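Local coordinates for protein superoxide dismutase (Acidilobus saccharovorans, PDB 4FFK) that probably catalyses the dismutation of superoxide to molecular oxygen and hydrogen peroxide at an iron centre, as an iron superoxide dismutase, at residues 145-150 with 156-161. Residues are numbered along the deposited sequence; the frame is centred on the assembly and turned at random.
Sequences ILAYDP and RILQVE
The side chains of Asp149 and Arg156 lie side by side and point the same way, carboxylate and guanidinium planes turned 50° apart. OD2 of Asp149 approaches the guanidinium obliquely and stops 4.0 Å from NH2 of Arg156, a long salt bridge. CG of Arg156 lies 4.1 Å from CB of Asp149, so the two chains touch along their stems as well. Both groups have stronger partners: Asp154 for the guanidinium, and for the carboxylate Tyr19 and Tyr86 of a neighbouring subunit, which places this charged end at a subunit interface. The backbones belong to a beta hairpin, strands 142-148 and 155-161, in the three-stranded antiparallel sheet of the C-terminal domain of iron/manganese superoxide dismutases. Ala147 and Arg156 form one hydrogen-bonded pair; N of Arg156 reaches O of Ala147 at 2.7 Å. In the next such pair, N of Leu158 meets O of Ile145 at 2.8 Å, with an N-H...O angle of 174°. On the face shared by these four residues, CD1 of Leu158 rests 3.8 Å from CB of Ala147. CG1 of Ile145 lies anti to its carbonyl carbon (chi1 -72°), bringing CD1 to a tight 3.4 Å from CG2 of Val160, the two side chains crossing at a slant. Leu146 and Ile157 occupy the other face, where Phe127 of helix 124-136 and Phe121 of helix 111-121 touch both.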
loop_
_atom_site.group_PDB
_atom_site.type_symbol
_atom_site.label_atom_id
_atom_site.label_comp_id
_atom_site.label_asym_id
_atom_site.label_seq_id
_atom_site.Cartn_x
_atom_site.Cartn_y
_atom_site.Cartn_z
ATOM N N ILE A 145 7.693 15.302 2.745
ATOM C CA ILE A 145 7.609 15.919 4.014
ATOM C C ILE A 145 9.007 16.073 4.613
ATOM O O ILE A 145 9.781 15.160 4.534
ATOM C CB ILE A 145 6.776 15.086 4.988
ATOM C CG1 ILE A 145 5.290 15.145 4.635
ATOM C CG2 ILE A 145 6.978 15.641 6.386
ATOM C CD1 ILE A 145 4.472 14.154 5.471
ATOM N N LEU A 146 9.301 17.253 5.149
ATOM C CA LEU A 146 10.513 17.448 5.932
ATOM C C LEU A 146 10.033 17.264 7.349
ATOM O O LEU A 146 9.112 17.938 7.752
ATOM C CB LEU A 146 11.053 18.897 5.765
ATOM C CG LEU A 146 12.323 19.066 6.653
ATOM C CD1 LEU A 146 13.459 18.073 6.425
ATOM C CD2 LEU A 146 12.813 20.450 6.430
ATOM N N ALA A 147 10.555 16.263 8.044
ATOM C CA ALA A 147 10.091 15.955 9.368
ATOM C C ALA A 147 11.223 16.024 10.376
ATOM O O ALA A 147 12.407 15.868 10.045
ATOM C CB ALA A 147 9.483 14.566 9.399
ATOM N N TYR A 148 10.803 16.216 11.601
ATOM C CA TYR A 148 11.698 16.154 12.745
ATOM C C TYR A 148 11.561 14.762 13.368
ATOM O O TYR A 148 10.429 14.345 13.650
ATOM C CB TYR A 148 11.263 17.222 13.741
ATOM C CG TYR A 148 12.056 17.119 15.047
ATOM C CD1 TYR A 148 13.420 17.434 15.073
ATOM C CD2 TYR A 148 11.429 16.707 16.248
ATOM C CE1 TYR A 148 14.155 17.334 16.263
ATOM C CE2 TYR A 148 12.154 16.617 17.437
ATOM C CZ TYR A 148 13.511 16.942 17.427
ATOM O OH TYR A 148 14.261 16.845 18.586
ATOM N N ASP A 149 12.677 14.071 13.580
ATOM C CA ASP A 149 12.660 12.772 14.231
ATOM C C ASP A 149 12.942 12.941 15.739
ATOM O O ASP A 149 14.074 13.163 16.101
ATOM C CB ASP A 149 13.722 11.872 13.657
ATOM C CG ASP A 149 13.863 10.591 14.440
ATOM O OD1 ASP A 149 12.890 10.251 15.202
ATOM O OD2 ASP A 149 14.887 9.924 14.248
ATOM N N PRO A 150 11.913 12.866 16.584
ATOM C CA PRO A 150 12.146 13.049 18.044
ATOM C C PRO A 150 13.149 12.078 18.637
ATOM O O PRO A 150 13.733 12.375 19.703
ATOM C CB PRO A 150 10.769 12.823 18.666
ATOM C CG PRO A 150 9.811 12.884 17.517
ATOM C CD PRO A 150 10.541 12.427 16.315
ATOM N N ARG A 156 14.397 14.451 8.827
ATOM C CA ARG A 156 14.332 13.342 7.878
ATOM C C ARG A 156 13.390 13.786 6.780
ATOM O O ARG A 156 12.410 14.463 7.058
ATOM C CB ARG A 156 13.691 12.071 8.506
ATOM C CG ARG A 156 14.473 11.447 9.632
ATOM C CD ARG A 156 15.763 10.771 9.170
ATOM N NE ARG A 156 16.395 10.150 10.347
ATOM C CZ ARG A 156 17.623 10.403 10.783
ATOM N NH1 ARG A 156 18.459 11.182 10.099
ATOM N NH2 ARG A 156 18.048 9.791 11.874
ATOM N N ILE A 157 13.734 13.428 5.569
ATOM C CA ILE A 157 12.801 13.621 4.449
ATOM C C ILE A 157 11.951 12.358 4.333
ATOM O O ILE A 157 12.444 11.263 4.294
ATOM C CB ILE A 157 13.541 13.893 3.182
ATOM C CG1 ILE A 157 14.209 15.276 3.305
ATOM C CG2 ILE A 157 12.549 13.860 1.935
ATOM C CD1 ILE A 157 15.041 15.646 2.049
ATOM N N LEU A 158 10.651 12.548 4.286
ATOM C CA LEU A 158 9.749 11.417 4.077
ATOM C C LEU A 158 9.033 11.543 2.749
ATOM O O LEU A 158 8.733 12.636 2.292
ATOM C CB LEU A 158 8.669 11.446 5.149
ATOM C CG LEU A 158 9.279 11.657 6.553
ATOM C CD1 LEU A 158 8.098 11.651 7.480
ATOM C CD2 LEU A 158 10.288 10.654 6.915
ATOM N N GLN A 159 8.636 10.392 2.199
ATOM C CA GLN A 159 7.530 10.446 1.263
ATOM C C GLN A 159 6.292 9.920 1.904
ATOM O O GLN A 159 6.337 9.067 2.799
ATOM C CB GLN A 159 7.798 9.545 0.090
ATOM C CG GLN A 159 8.943 10.058 -0.794
ATOM C CD GLN A 159 9.053 9.222 -2.014
ATOM O OE1 GLN A 159 8.883 8.037 -1.954
ATOM N NE2 GLN A 159 9.353 9.845 -3.164
ATOM N N VAL A 160 5.181 10.319 1.334
ATOM C CA VAL A 160 3.925 9.737 1.740
ATOM C C VAL A 160 3.250 9.362 0.447
ATOM O O VAL A 160 3.353 10.086 -0.537
ATOM C CB VAL A 160 2.998 10.790 2.444
ATOM C CG1 VAL A 160 1.742 10.022 2.901
ATOM C CG2 VAL A 160 3.709 11.420 3.626
ATOM N N GLU A 161 2.668 8.161 0.363
ATOM C CA GLU A 161 1.795 7.900 -0.796
ATOM C C GLU A 161 0.355 7.917 -0.330
ATOM O O GLU A 161 0.101 7.618 0.812
ATOM C CB GLU A 161 2.144 6.561 -1.406
ATOM C CG GLU A 161 3.483 6.631 -2.164
ATOM C CD GLU A 161 3.891 5.262 -2.635
ATOM O OE1 GLU A 161 3.067 4.335 -2.827
ATOM O OE2 GLU A 161 5.095 5.116 -2.794
#